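ATP-dependent kinase YFH7 (Saccharomyces cerevisiae, PDB 2GA8) acts as an ATP-dependent kinase that could be involved in assembly of the endoplasmic reticulum membrane. Local coordinates at residues Leu14-Ile19 / Phe223-Lys228; Ile28-Pro33 / Leu268-Asp273; Ile234-Val239 / Gln253-Lys258. All coordinates share one frame; numbering follows the deposited sequence.

Interaction 1: Leu14-Ile19 / Phe223-Lys228; sequences LLDNRI and FEKLSK
Asp16 and Lys225 form the polar part of this contact. Lys225 NZ donates to Asp16 OD1 at 2.8 Å, and the pair is a salt bridge. The ammonium meets OD1 on its syn side, 23° out of the carboxylate plane. The other oxygen, Asp16 OD2, lies 3.4 Å from Lys225 NZ, so the bridge leans on one oxygen. Lys225 reaches across because its CG stands opposite its own carbonyl carbon (chi1 -61°) and the chain runs fully extended from there. Asp16 has its CG opposite its own N (chi1 -173°), which carries the carboxylate to the lysine.

Apolar contacts lie beside the bridge. Ile19 CG1 rests against Lys225 CB at 3.8 Å. The lysine thus meets the isoleucine near its root and the aspartate at its tip. The CD1 methyl of Ile19 extends over the helix backbone and comes within 4.1 Å of Leu226 N. On the side of Leu15, two branch ends meet, Leu15 CD2 and Leu226 CD2, at 4.2 Å. Leu15, Ile19 and Leu226 are all buried, whereas the charged pair is partly exposed.

Leu226 CD2 also lies at the edge of the Phe223 ring, in its plane. Tyr52 of helix 47-58 touches Leu226 and meets the Phe223 ring edge-to-face.

The arrangement is helix-helix packing away from the annotated sites. The last turn of helix 4-17 and the residues just after it meet helix 222-227 through a buried aliphatic patch, bordered by one salt bridge.

Interaction 2: Ile28-Pro33 / Leu268-Asp273; sequences ILVGSP and LYLLYD
Gly31 O is touched by Leu268 CD2 of the other segment at 3.5 Å and accepts a hydrogen bond from Lys37 NZ. Lys37 NZ also makes a weak bond to Ser32 O. The same leucine methyl, Leu268 CD2, presses on Pro33 CD at 3.5 Å, which is tighter than usual van der Waals contact. These two side chains cross at about a right angle.

Gly31, Ser32 and Pro33 begin the Walker A P-loop, which by similarity binds ATP. The loop leaves strand 25-30 of the central parallel sheet. Residues 268-273 follow strand 262-267, one of the two neighbours of strand 25-30, and include a type I beta turn from Tyr269 to Tyr272.

Val30 CG2 touches two leucines of that turn, 3.6 Å from Leu270 CB and 3.7 Å from Leu271 CG. With chi1 at 166°, Val30 CG1 stands opposite the valine's own N and comes 3.7 Å from Leu268 O. Ile28 CG2 packs on Leu270 CB at 3.8 Å. Ile337 of helix 335-339 touches both Val30 and Leu268.

Interaction 3: Ile234-Val239 / Gln253-Lys258; sequences IPDIFV and QYCISK
A beta hairpin of strands 237-243 and 248-256 carries this contact, and a classic beta bulge interrupts the ladder where Gln253 and Tyr254 both face Val239. Val239 O accepts from two amides: Tyr254 N, in the carbonyl plane at 3.2 Å, and Gln253 N, at 2.9 Å, tilted and less straight. Val239 N returns a nearly straight bond (170°) to Tyr254 O, making these two a hydrogen-bonded antiparallel pair. Ile237 and Ile256 are the other such pair, and Ile256 N donates to Ile237 O at 2.7 Å.

Phe238 and Cys255 form the non-hydrogen-bonded pair between those two. Cys255 SG lies 4.2 Å from the centroid of the Phe238 ring, 30° off the ring normal, a sulfur-aromatic contact. A mercury ion sits about 2 Å from the Cys255 side chain. On the other face, Ile237, Val239 and Ile256 touch helix 192-206. Tyr254 and Ile256 touch strand 156-160, an outermost strand of the central parallel sheet. Val239 chi1 (-56°) sets Val239 CG2 between the valine's own N and carbonyl carbon, where it presses on Tyr254 CB at 3.3 Å.

Water carries the contact on from the last pair. One water donates to Ile234 O and Asp236 OD1, and accepts from Lys258 N and NZ, linking opposite charges that do not touch. Another donates to Pro235 O and to Ile256 O, which also accepts from Ile237 N.

In the fold
None of the three contacts touches another. Interaction 2 includes the start of the P-loop, so it lies at the ATP site inferred by similarity. Interaction 1 is about 27 Å from it between centres, but helix 4-17 leads along the chain into strand 25-30, which runs into that loop. Interaction 3 is nested inside the long chain loop closed by interaction 2, and the two sit on opposite sides of the chain's centre, about 22 Å apart between centres. Even so, the Tyr254 side chain is about 7 Å from that of Ser38 in the P-loop. Interactions 1 and 3 approach to about 7 Å between nearest atoms.

Interaction 1: Leu14-Ile19 / Phe223-Lys228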
ATOM      1  N   LEU A  14      10.756 -16.628   1.245  1.00 17.09           N
ATOM      2  CA  LEU A  14      11.061 -15.703   2.331  1.00 17.70           C
ATOM      3  C   LEU A  14      10.113 -15.933   3.500  1.00 14.69           C
ATOM      4  O   LEU A  14      10.537 -15.951   4.653  1.00 16.53           O
ATOM      5  CB  LEU A  14      10.965 -14.251   1.860  1.00 17.95           C
ATOM      6  CG  LEU A  14      11.309 -13.211   2.939  1.00 18.88           C
ATOM      7  CD1 LEU A  14      12.674 -13.523   3.541  1.00 21.37           C
ATOM      8  CD2 LEU A  14      11.308 -11.822   2.340  1.00 19.77           C
ATOM      9  N   LEU A  15       8.831 -16.126   3.208  1.00 15.56           N
ATOM     10  CA  LEU A  15       7.873 -16.363   4.280  1.00 15.03           C
ATOM     11  C   LEU A  15       8.293 -17.601   5.057  1.00 14.61           C
ATOM     12  O   LEU A  15       8.278 -17.610   6.283  1.00 14.72           O
ATOM     13  CB  LEU A  15       6.459 -16.555   3.721  1.00 13.72           C
ATOM     14  CG  LEU A  15       5.364 -16.859   4.751  1.00 16.85           C
ATOM     15  CD1 LEU A  15       5.299 -15.747   5.787  1.00 14.83           C
ATOM     16  CD2 LEU A  15       4.021 -17.007   4.052  1.00 17.56           C
ATOM     17  N   ASP A  16       8.685 -18.647   4.339  1.00 15.30           N
ATOM     18  CA  ASP A  16       9.101 -19.878   5.002  1.00 16.42           C
ATOM     19  C   ASP A  16      10.349 -19.654   5.848  1.00 15.98           C
ATOM     20  O   ASP A  16      10.455 -20.163   6.959  1.00 15.46           O
ATOM     21  CB  ASP A  16       9.375 -20.974   3.976  1.00 16.01           C
ATOM     22  CG  ASP A  16       9.635 -22.312   4.631  1.00 19.17           C
ATOM     23  OD1 ASP A  16       8.684 -22.877   5.208  1.00 20.41           O
ATOM     24  OD2 ASP A  16      10.786 -22.790   4.582  1.00 18.75           O
ATOM     25  N   ASN A  17      11.296 -18.896   5.313  1.00 17.76           N
ATOM     26  CA  ASN A  17      12.531 -18.603   6.032  1.00 20.91           C
ATOM     27  C   ASN A  17      12.303 -17.759   7.284  1.00 20.27           C
ATOM     28  O   ASN A  17      13.039 -17.880   8.263  1.00 21.84           O
ATOM     29  CB  ASN A  17      13.515 -17.885   5.109  1.00 26.55           C
ATOM     30  CG  ASN A  17      14.420 -18.846   4.366  1.00 32.89           C
ATOM     31  OD1 ASN A  17      14.976 -18.512   3.319  1.00 37.24           O
ATOM     32  ND2 ASN A  17      14.587 -20.046   4.918  1.00 35.11           N
ATOM     33  N   ARG A  18      11.271 -16.923   7.256  1.00 17.65           N
ATOM     34  CA  ARG A  18      10.968 -16.033   8.376  1.00 17.30           C
ATOM     35  C   ARG A  18       9.739 -16.449   9.181  1.00 16.23           C
ATOM     36  O   ARG A  18       9.261 -15.697  10.027  1.00 16.21           O
ATOM     37  CB  ARG A  18      10.763 -14.612   7.840  1.00 15.76           C
ATOM     38  CG  ARG A  18      11.917 -14.094   7.000  1.00 19.17           C
ATOM     39  CD  ARG A  18      13.162 -13.885   7.846  1.00 17.66           C
ATOM     40  NE  ARG A  18      12.926 -12.888   8.887  1.00 20.85           N
ATOM     41  CZ  ARG A  18      13.843 -12.473   9.754  1.00 22.15           C
ATOM     42  NH1 ARG A  18      15.074 -12.969   9.716  1.00 25.97           N
ATOM     43  NH2 ARG A  18      13.533 -11.547  10.652  1.00 22.91           N
ATOM     44  N   ILE A  19       9.245 -17.656   8.926  1.00 18.19           N
ATOM     45  CA  ILE A  19       8.053 -18.181   9.583  1.00 19.15           C
ATOM     46  C   ILE A  19       8.036 -18.083  11.112  1.00 19.95           C
ATOM     47  O   ILE A  19       6.979 -17.874  11.713  1.00 19.54           O
ATOM     48  CB  ILE A  19       7.827 -19.658   9.173  1.00 21.68           C
ATOM     49  CG1 ILE A  19       6.373 -20.052   9.433  1.00 25.64           C
ATOM     50  CG2 ILE A  19       8.783 -20.567   9.938  1.00 21.80           C
ATOM     51  CD1 ILE A  19       5.379 -19.319   8.549  1.00 24.99           C
ATOM     52  N   PHE A 223       2.951 -23.870   3.605  1.00 13.93           N
ATOM     53  CA  PHE A 223       1.522 -23.726   3.870  1.00 14.09           C
ATOM     54  C   PHE A 223       1.100 -24.413   5.167  1.00 14.18           C
ATOM     55  O   PHE A 223       0.200 -23.935   5.865  1.00 14.94           O
ATOM     56  CB  PHE A 223       0.704 -24.242   2.688  1.00 15.91           C
ATOM     57  CG  PHE A 223       0.874 -23.426   1.435  1.00 14.39           C
ATOM     58  CD1 PHE A 223       1.019 -22.042   1.508  1.00 15.24           C
ATOM     59  CD2 PHE A 223       0.851 -24.032   0.182  1.00 17.83           C
ATOM     60  CE1 PHE A 223       1.139 -21.271   0.354  1.00 16.06           C
ATOM     61  CE2 PHE A 223       0.969 -23.271  -0.981  1.00 19.57           C
ATOM     62  CZ  PHE A 223       1.112 -21.884  -0.893  1.00 18.65           C
ATOM     63  N   GLU A 224       1.745 -25.530   5.492  1.00 15.16           N
ATOM     64  CA  GLU A 224       1.445 -26.252   6.725  1.00 16.92           C
ATOM     65  C   GLU A 224       1.845 -25.368   7.910  1.00 15.96           C
ATOM     66  O   GLU A 224       1.083 -25.189   8.864  1.00 14.86           O
ATOM     67  CB  GLU A 224       2.243 -27.560   6.776  1.00 19.85           C
ATOM     68  CG  GLU A 224       1.998 -28.406   8.011  1.00 27.91           C
ATOM     69  CD  GLU A 224       0.736 -29.237   7.905  1.00 31.97           C
ATOM     70  OE1 GLU A 224       0.595 -29.958   6.896  1.00 34.97           O
ATOM     71  OE2 GLU A 224      -0.107 -29.175   8.827  1.00 36.21           O
ATOM     72  N   LYS A 225       3.046 -24.805   7.833  1.00 15.12           N
ATOM     73  CA  LYS A 225       3.552 -23.941   8.895  1.00 13.81           C
ATOM     74  C   LYS A 225       2.683 -22.707   9.116  1.00 13.50           C
ATOM     75  O   LYS A 225       2.347 -22.366  10.248  1.00 13.12           O
ATOM     76  CB  LYS A 225       4.974 -23.491   8.566  1.00 15.30           C
ATOM     77  CG  LYS A 225       5.974 -24.619   8.442  1.00 19.40           C
ATOM     78  CD  LYS A 225       7.318 -24.066   8.027  1.00 19.30           C
ATOM     79  CE  LYS A 225       8.312 -25.163   7.731  1.00 20.92           C
ATOM     80  NZ  LYS A 225       9.585 -24.586   7.223  1.00 21.91           N
ATOM     81  N   LEU A 226       2.320 -22.027   8.036  1.00 13.40           N
ATOM     82  CA  LEU A 226       1.504 -20.833   8.184  1.00 15.00           C
ATOM     83  C   LEU A 226       0.108 -21.161   8.717  1.00 14.41           C
ATOM     84  O   LEU A 226      -0.442 -20.420   9.536  1.00 12.17           O
ATOM     85  CB  LEU A 226       1.410 -20.083   6.847  1.00 18.65           C
ATOM     86  CG  LEU A 226       0.567 -20.632   5.700  1.00 23.04           C
ATOM     87  CD1 LEU A 226      -0.907 -20.303   5.937  1.00 23.07           C
ATOM     88  CD2 LEU A 226       1.035 -19.999   4.391  1.00 24.01           C
ATOM     89  N   SER A 227      -0.449 -22.281   8.265  1.00 14.39           N
ATOM     90  CA  SER A 227      -1.784 -22.704   8.678  1.00 15.12           C
ATOM     91  C   SER A 227      -1.903 -22.947  10.174  1.00 15.08           C
ATOM     92  O   SER A 227      -2.962 -22.739  10.756  1.00 14.94           O
ATOM     93  CB  SER A 227      -2.197 -23.978   7.930  1.00 14.33           C
ATOM     94  OG  SER A 227      -2.359 -23.731   6.547  1.00 15.14           O
ATOM     95  N   LYS A 228      -0.809 -23.376  10.793  1.00 16.04           N
ATOM     96  CA  LYS A 228      -0.804 -23.664  12.222  1.00 17.91           C
ATOM     97  C   LYS A 228      -0.357 -22.482  13.077  1.00 18.01           C
ATOM     98  O   LYS A 228      -0.279 -22.600  14.295  1.00 20.50           O
ATOM     99  CB  LYS A 228       0.123 -24.850  12.515  1.00 21.54           C
ATOM    100  CG  LYS A 228      -0.268 -26.159  11.844  1.00 23.47           C
ATOM    101  CD  LYS A 228      -1.621 -26.646  12.330  1.00 26.63           C
ATOM    102  CE  LYS A 228      -1.939 -28.033  11.792  1.00 27.81           C
ATOM    103  NZ  LYS A 228      -3.324 -28.446  12.147  1.00 26.73           N
TER

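Interaction 2: Ile28-Pro33 / Leu268-Asp273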
ATOM      1  N   ILE A  28       7.411  -4.949  -1.756  1.00 12.26           N
ATOM      2  CA  ILE A  28       7.292  -3.606  -2.307  1.00 12.66           C
ATOM      3  C   ILE A  28       7.460  -3.747  -3.812  1.00 12.84           C
ATOM      4  O   ILE A  28       8.403  -4.388  -4.280  1.00 12.66           O
ATOM      5  CB  ILE A  28       8.394  -2.650  -1.784  1.00 13.31           C
ATOM      6  CG1 ILE A  28       8.040  -2.162  -0.374  1.00 14.33           C
ATOM      7  CG2 ILE A  28       8.537  -1.447  -2.739  1.00 13.38           C
ATOM      8  CD1 ILE A  28       9.129  -1.305   0.272  1.00 14.60           C
ATOM      9  N   LEU A  29       6.524  -3.175  -4.564  1.00 11.12           N
ATOM     10  CA  LEU A  29       6.589  -3.211  -6.017  1.00 11.13           C
ATOM     11  C   LEU A  29       6.437  -1.768  -6.490  1.00 10.38           C
ATOM     12  O   LEU A  29       5.383  -1.155  -6.309  1.00 12.27           O
ATOM     13  CB  LEU A  29       5.458  -4.070  -6.594  1.00 11.82           C
ATOM     14  CG  LEU A  29       5.384  -4.090  -8.125  1.00 12.91           C
ATOM     15  CD1 LEU A  29       6.706  -4.593  -8.701  1.00 17.37           C
ATOM     16  CD2 LEU A  29       4.224  -4.983  -8.572  1.00 17.32           C
ATOM     17  N   VAL A  30       7.500  -1.231  -7.075  1.00  9.56           N
ATOM     18  CA  VAL A  30       7.499   0.139  -7.573  1.00 10.78           C
ATOM     19  C   VAL A  30       7.626   0.191  -9.089  1.00 11.09           C
ATOM     20  O   VAL A  30       8.360  -0.589  -9.695  1.00 11.66           O
ATOM     21  CB  VAL A  30       8.673   0.961  -6.969  1.00 10.86           C
ATOM     22  CG1 VAL A  30       8.862   2.267  -7.743  1.00 12.02           C
ATOM     23  CG2 VAL A  30       8.396   1.265  -5.504  1.00 12.06           C
ATOM     24  N   GLY A  31       6.907   1.130  -9.687  1.00 11.91           N
ATOM     25  CA  GLY A  31       6.965   1.309 -11.124  1.00 12.19           C
ATOM     26  C   GLY A  31       6.315   2.635 -11.457  1.00 12.67           C
ATOM     27  O   GLY A  31       5.440   3.093 -10.721  1.00 12.68           O
ATOM     28  N   SER A  32       6.738   3.263 -12.550  1.00 13.62           N
ATOM     29  CA  SER A  32       6.148   4.537 -12.945  1.00 14.69           C
ATOM     30  C   SER A  32       4.778   4.277 -13.580  1.00 14.64           C
ATOM     31  O   SER A  32       4.388   3.127 -13.773  1.00 14.52           O
ATOM     32  CB  SER A  32       7.081   5.270 -13.922  1.00 14.65           C
ATOM     33  OG  SER A  32       7.464   4.437 -15.001  1.00 15.47           O
ATOM     34  N   PRO A  33       4.021   5.342 -13.889  1.00 13.20           N
ATOM     35  CA  PRO A  33       2.700   5.157 -14.497  1.00 14.89           C
ATOM     36  C   PRO A  33       2.742   4.269 -15.741  1.00 14.69           C
ATOM     37  O   PRO A  33       3.605   4.437 -16.602  1.00 15.74           O
ATOM     38  CB  PRO A  33       2.271   6.586 -14.820  1.00 16.56           C
ATOM     39  CG  PRO A  33       2.902   7.373 -13.710  1.00 16.84           C
ATOM     40  CD  PRO A  33       4.287   6.771 -13.636  1.00 14.47           C
ATOM     41  N   LEU A 268       3.905   4.274  -6.772  1.00 10.22           N
ATOM     42  CA  LEU A 268       4.912   5.109  -7.410  1.00 10.86           C
ATOM     43  C   LEU A 268       6.086   5.503  -6.523  1.00 12.43           C
ATOM     44  O   LEU A 268       7.238   5.512  -6.965  1.00  9.86           O
ATOM     45  CB  LEU A 268       4.265   6.408  -7.889  1.00 11.82           C
ATOM     46  CG  LEU A 268       3.128   6.384  -8.909  1.00 12.51           C
ATOM     47  CD1 LEU A 268       2.415   7.734  -8.888  1.00 12.94           C
ATOM     48  CD2 LEU A 268       3.686   6.082 -10.294  1.00 11.31           C
ATOM     49  N   TYR A 269       5.784   5.814  -5.269  1.00 11.36           N
ATOM     50  CA  TYR A 269       6.795   6.342  -4.365  1.00  9.80           C
ATOM     51  C   TYR A 269       7.281   5.533  -3.175  1.00 10.87           C
ATOM     52  O   TYR A 269       7.855   6.096  -2.234  1.00 10.13           O
ATOM     53  CB  TYR A 269       6.296   7.717  -3.903  1.00 11.20           C
ATOM     54  CG  TYR A 269       5.884   8.587  -5.081  1.00 12.28           C
ATOM     55  CD1 TYR A 269       6.785   8.854  -6.112  1.00 13.22           C
ATOM     56  CD2 TYR A 269       4.591   9.099  -5.186  1.00 12.06           C
ATOM     57  CE1 TYR A 269       6.412   9.604  -7.222  1.00 13.91           C
ATOM     58  CE2 TYR A 269       4.206   9.861  -6.304  1.00 14.37           C
ATOM     59  CZ  TYR A 269       5.129  10.103  -7.315  1.00 13.65           C
ATOM     60  OH  TYR A 269       4.774  10.833  -8.427  1.00 15.18           O
ATOM     61  N   LEU A 270       7.106   4.217  -3.220  1.00 10.21           N
ATOM     62  CA  LEU A 270       7.532   3.383  -2.104  1.00 10.36           C
ATOM     63  C   LEU A 270       9.041   3.337  -1.911  1.00 11.47           C
ATOM     64  O   LEU A 270       9.509   2.887  -0.868  1.00 11.91           O
ATOM     65  CB  LEU A 270       6.995   1.961  -2.270  1.00 10.16           C
ATOM     66  CG  LEU A 270       5.484   1.908  -2.518  1.00 13.86           C
ATOM     67  CD1 LEU A 270       5.024   0.459  -2.598  1.00 13.97           C
ATOM     68  CD2 LEU A 270       4.761   2.647  -1.405  1.00 15.76           C
ATOM     69  N   LEU A 271       9.793   3.800  -2.911  1.00 11.69           N
ATOM     70  CA  LEU A 271      11.256   3.816  -2.847  1.00 10.79           C
ATOM     71  C   LEU A 271      11.778   5.214  -3.188  1.00 12.75           C
ATOM     72  O   LEU A 271      12.883   5.367  -3.712  1.00 13.04           O
ATOM     73  CB  LEU A 271      11.840   2.796  -3.834  1.00 10.77           C
ATOM     74  CG  LEU A 271      11.567   1.319  -3.529  1.00 10.22           C
ATOM     75  CD1 LEU A 271      12.039   0.464  -4.695  1.00 13.09           C
ATOM     76  CD2 LEU A 271      12.275   0.919  -2.229  1.00 12.24           C
ATOM     77  N   TYR A 272      10.976   6.222  -2.860  1.00 12.42           N
ATOM     78  CA  TYR A 272      11.290   7.626  -3.139  1.00 13.61           C
ATOM     79  C   TYR A 272      12.090   8.209  -1.969  1.00 15.07           C
ATOM     80  O   TYR A 272      11.659   8.121  -0.822  1.00 15.34           O
ATOM     81  CB  TYR A 272       9.974   8.378  -3.337  1.00 12.79           C
ATOM     82  CG  TYR A 272      10.086   9.658  -4.113  1.00 14.67           C
ATOM     83  CD1 TYR A 272      10.242   9.645  -5.502  1.00 12.25           C
ATOM     84  CD2 TYR A 272      10.012  10.890  -3.468  1.00 14.87           C
ATOM     85  CE1 TYR A 272      10.314  10.834  -6.227  1.00 13.61           C
ATOM     86  CE2 TYR A 272      10.086  12.079  -4.182  1.00 14.98           C
ATOM     87  CZ  TYR A 272      10.234  12.043  -5.561  1.00 13.98           C
ATOM     88  OH  TYR A 272      10.288  13.218  -6.269  1.00 15.92           O
ATOM     89  N   ASP A 273      13.242   8.812  -2.266  1.00 15.86           N
ATOM     90  CA  ASP A 273      14.137   9.341  -1.227  1.00 16.75           C
ATOM     91  C   ASP A 273      13.803  10.665  -0.544  1.00 16.98           C
ATOM     92  O   ASP A 273      14.697  11.328  -0.006  1.00 16.21           O
ATOM     93  CB  ASP A 273      15.576   9.423  -1.768  1.00 17.66           C
ATOM     94  CG  ASP A 273      15.742  10.466  -2.873  1.00 18.75           C
ATOM     95  OD1 ASP A 273      14.873  11.348  -3.018  1.00 16.99           O
ATOM     96  OD2 ASP A 273      16.763  10.413  -3.595  1.00 20.30           O
TER

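Interaction 3: Ile234-Val239 / Gln253-Lys258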
ATOM      1  N   ILE A 234      -4.213 -10.581  16.119  1.00 14.55           N
ATOM      2  CA  ILE A 234      -4.099  -9.651  14.996  1.00 15.26           C
ATOM      3  C   ILE A 234      -5.471  -9.164  14.538  1.00 15.45           C
ATOM      4  O   ILE A 234      -6.289  -9.946  14.067  1.00 17.16           O
ATOM      5  CB  ILE A 234      -3.359 -10.331  13.813  1.00 14.34           C
ATOM      6  CG1 ILE A 234      -1.974 -10.797  14.275  1.00 15.78           C
ATOM      7  CG2 ILE A 234      -3.241  -9.367  12.632  1.00 16.77           C
ATOM      8  CD1 ILE A 234      -1.016  -9.666  14.646  1.00 16.32           C
ATOM      9  N   PRO A 235      -5.736  -7.852  14.664  1.00 15.27           N
ATOM     10  CA  PRO A 235      -7.029  -7.295  14.261  1.00 16.78           C
ATOM     11  C   PRO A 235      -7.132  -7.057  12.764  1.00 16.00           C
ATOM     12  O   PRO A 235      -6.131  -7.092  12.053  1.00 17.58           O
ATOM     13  CB  PRO A 235      -7.081  -5.989  15.034  1.00 16.41           C
ATOM     14  CG  PRO A 235      -5.653  -5.512  14.900  1.00 17.46           C
ATOM     15  CD  PRO A 235      -4.840  -6.789  15.158  1.00 16.76           C
ATOM     16  N   ASP A 236      -8.352  -6.824  12.289  1.00 16.60           N
ATOM     17  CA  ASP A 236      -8.564  -6.536  10.877  1.00 16.09           C
ATOM     18  C   ASP A 236      -8.139  -5.092  10.651  1.00 16.94           C
ATOM     19  O   ASP A 236      -8.465  -4.212  11.445  1.00 17.25           O
ATOM     20  CB  ASP A 236     -10.043  -6.678  10.492  1.00 17.23           C
ATOM     21  CG  ASP A 236     -10.496  -8.124  10.400  1.00 20.77           C
ATOM     22  OD1 ASP A 236      -9.635  -9.025  10.380  1.00 20.44           O
ATOM     23  OD2 ASP A 236     -11.723  -8.356  10.332  1.00 22.24           O
ATOM     24  N   ILE A 237      -7.404  -4.857   9.572  1.00 16.27           N
ATOM     25  CA  ILE A 237      -6.951  -3.513   9.235  1.00 15.22           C
ATOM     26  C   ILE A 237      -7.559  -3.177   7.885  1.00 15.66           C
ATOM     27  O   ILE A 237      -7.342  -3.896   6.912  1.00 16.26           O
ATOM     28  CB  ILE A 237      -5.418  -3.454   9.123  1.00 13.91           C
ATOM     29  CG1 ILE A 237      -4.789  -3.859  10.454  1.00 14.38           C
ATOM     30  CG2 ILE A 237      -4.976  -2.043   8.731  1.00 14.55           C
ATOM     31  CD1 ILE A 237      -3.291  -4.080  10.377  1.00 13.58           C
ATOM     32  N   PHE A 238      -8.327  -2.094   7.834  1.00 15.90           N
ATOM     33  CA  PHE A 238      -8.973  -1.662   6.600  1.00 16.17           C
ATOM     34  C   PHE A 238      -8.250  -0.468   6.002  1.00 14.37           C
ATOM     35  O   PHE A 238      -8.019   0.530   6.676  1.00 15.45           O
ATOM     36  CB  PHE A 238     -10.429  -1.305   6.881  1.00 19.12           C
ATOM     37  CG  PHE A 238     -11.254  -2.481   7.294  1.00 20.59           C
ATOM     38  CD1 PHE A 238     -11.809  -3.320   6.338  1.00 22.82           C
ATOM     39  CD2 PHE A 238     -11.421  -2.789   8.642  1.00 23.60           C
ATOM     40  CE1 PHE A 238     -12.520  -4.458   6.716  1.00 24.51           C
ATOM     41  CE2 PHE A 238     -12.131  -3.925   9.029  1.00 23.48           C
ATOM     42  CZ  PHE A 238     -12.678  -4.757   8.068  1.00 24.28           C
ATOM     43  N   VAL A 239      -7.896  -0.581   4.730  1.00 15.15           N
ATOM     44  CA  VAL A 239      -7.182   0.493   4.063  1.00 15.76           C
ATOM     45  C   VAL A 239      -7.996   1.055   2.906  1.00 15.58           C
ATOM     46  O   VAL A 239      -8.710   0.324   2.214  1.00 16.59           O
ATOM     47  CB  VAL A 239      -5.794   0.010   3.564  1.00 18.13           C
ATOM     48  CG1 VAL A 239      -4.995  -0.557   4.734  1.00 18.70           C
ATOM     49  CG2 VAL A 239      -5.952  -1.040   2.495  1.00 21.96           C
ATOM     50  N   GLN A 253     -11.394  -0.435   1.292  1.00 24.16           N
ATOM     51  CA  GLN A 253     -11.447  -1.205   0.054  1.00 23.98           C
ATOM     52  C   GLN A 253     -10.607  -2.467   0.150  1.00 22.69           C
ATOM     53  O   GLN A 253     -10.826  -3.433  -0.584  1.00 22.87           O
ATOM     54  CB  GLN A 253     -10.965  -0.351  -1.121  1.00 25.80           C
ATOM     55  CG  GLN A 253     -11.889   0.805  -1.427  1.00 30.57           C
ATOM     56  CD  GLN A 253     -13.243   0.341  -1.935  1.00 32.01           C
ATOM     57  OE1 GLN A 253     -14.257   1.005  -1.725  1.00 36.53           O
ATOM     58  NE2 GLN A 253     -13.261  -0.797  -2.618  1.00 34.74           N
ATOM     59  N   TYR A 254      -9.640  -2.461   1.060  1.00 19.65           N
ATOM     60  CA  TYR A 254      -8.778  -3.614   1.236  1.00 18.42           C
ATOM     61  C   TYR A 254      -8.684  -3.956   2.713  1.00 18.14           C
ATOM     62  O   TYR A 254      -8.427  -3.087   3.542  1.00 19.28           O
ATOM     63  CB  TYR A 254      -7.386  -3.319   0.675  1.00 19.10           C
ATOM     64  CG  TYR A 254      -7.414  -2.832  -0.754  1.00 22.58           C
ATOM     65  CD1 TYR A 254      -7.504  -3.730  -1.817  1.00 23.67           C
ATOM     66  CD2 TYR A 254      -7.398  -1.466  -1.043  1.00 20.54           C
ATOM     67  CE1 TYR A 254      -7.575  -3.278  -3.134  1.00 25.14           C
ATOM     68  CE2 TYR A 254      -7.474  -1.007  -2.347  1.00 22.68           C
ATOM     69  CZ  TYR A 254      -7.562  -1.915  -3.388  1.00 24.36           C
ATOM     70  OH  TYR A 254      -7.640  -1.458  -4.683  1.00 26.29           O
ATOM     71  N   CYS A 255      -8.922  -5.219   3.039  1.00 15.45           N
ATOM     72  CA  CYS A 255      -8.833  -5.657   4.418  1.00 15.56           C
ATOM     73  C   CYS A 255      -7.631  -6.560   4.620  1.00 13.67           C
ATOM     74  O   CYS A 255      -7.441  -7.532   3.886  1.00 13.82           O
ATOM     75  CB  CYS A 255     -10.077  -6.431   4.845  1.00 17.31           C
ATOM     76  SG  CYS A 255      -9.891  -7.120   6.517  1.00 21.93           S
ATOM     77  N   ILE A 256      -6.815  -6.223   5.609  1.00 12.61           N
ATOM     78  CA  ILE A 256      -5.655  -7.027   5.952  1.00 13.02           C
ATOM     79  C   ILE A 256      -6.039  -7.634   7.294  1.00 12.72           C
ATOM     80  O   ILE A 256      -6.119  -6.926   8.299  1.00 13.58           O
ATOM     81  CB  ILE A 256      -4.394  -6.158   6.115  1.00 12.00           C
ATOM     82  CG1 ILE A 256      -4.059  -5.487   4.784  1.00 12.46           C
ATOM     83  CG2 ILE A 256      -3.228  -7.010   6.590  1.00 12.11           C
ATOM     84  CD1 ILE A 256      -2.963  -4.449   4.883  1.00 13.42           C
ATOM     85  N   SER A 257      -6.288  -8.940   7.304  1.00 12.08           N
ATOM     86  CA  SER A 257      -6.709  -9.631   8.523  1.00 12.48           C
ATOM     87  C   SER A 257      -5.634 -10.533   9.110  1.00 12.70           C
ATOM     88  O   SER A 257      -4.511 -10.596   8.609  1.00 11.29           O
ATOM     89  CB  SER A 257      -7.939 -10.492   8.235  1.00 14.01           C
ATOM     90  OG  SER A 257      -7.567 -11.632   7.471  1.00 14.21           O
ATOM     91  N   LYS A 258      -5.999 -11.250  10.169  1.00 12.95           N
ATOM     92  CA  LYS A 258      -5.071 -12.174  10.809  1.00 13.86           C
ATOM     93  C   LYS A 258      -4.636 -13.242   9.803  1.00 14.57           C
ATOM     94  O   LYS A 258      -3.581 -13.853   9.956  1.00 15.39           O
ATOM     95  CB  LYS A 258      -5.729 -12.852  12.017  1.00 14.65           C
ATOM     96  CG  LYS A 258      -6.962 -13.694  11.668  1.00 15.85           C
ATOM     97  CD  LYS A 258      -7.499 -14.464  12.879  1.00 17.36           C
ATOM     98  CE  LYS A 258      -8.005 -13.527  13.971  1.00 16.10           C
ATOM     99  NZ  LYS A 258      -9.158 -12.696  13.524  1.00 17.40           N
TER
HETATM  100  O   HOH W   1      -8.105 -10.443  12.130  1.00 20.12           O
HETATM  101  O   HOH W   2      -4.169  -7.547  10.202  1.00 12.67           O
HETATM  102  O   HOH W   3     -10.662 -11.906  10.471  1.00 32.15           O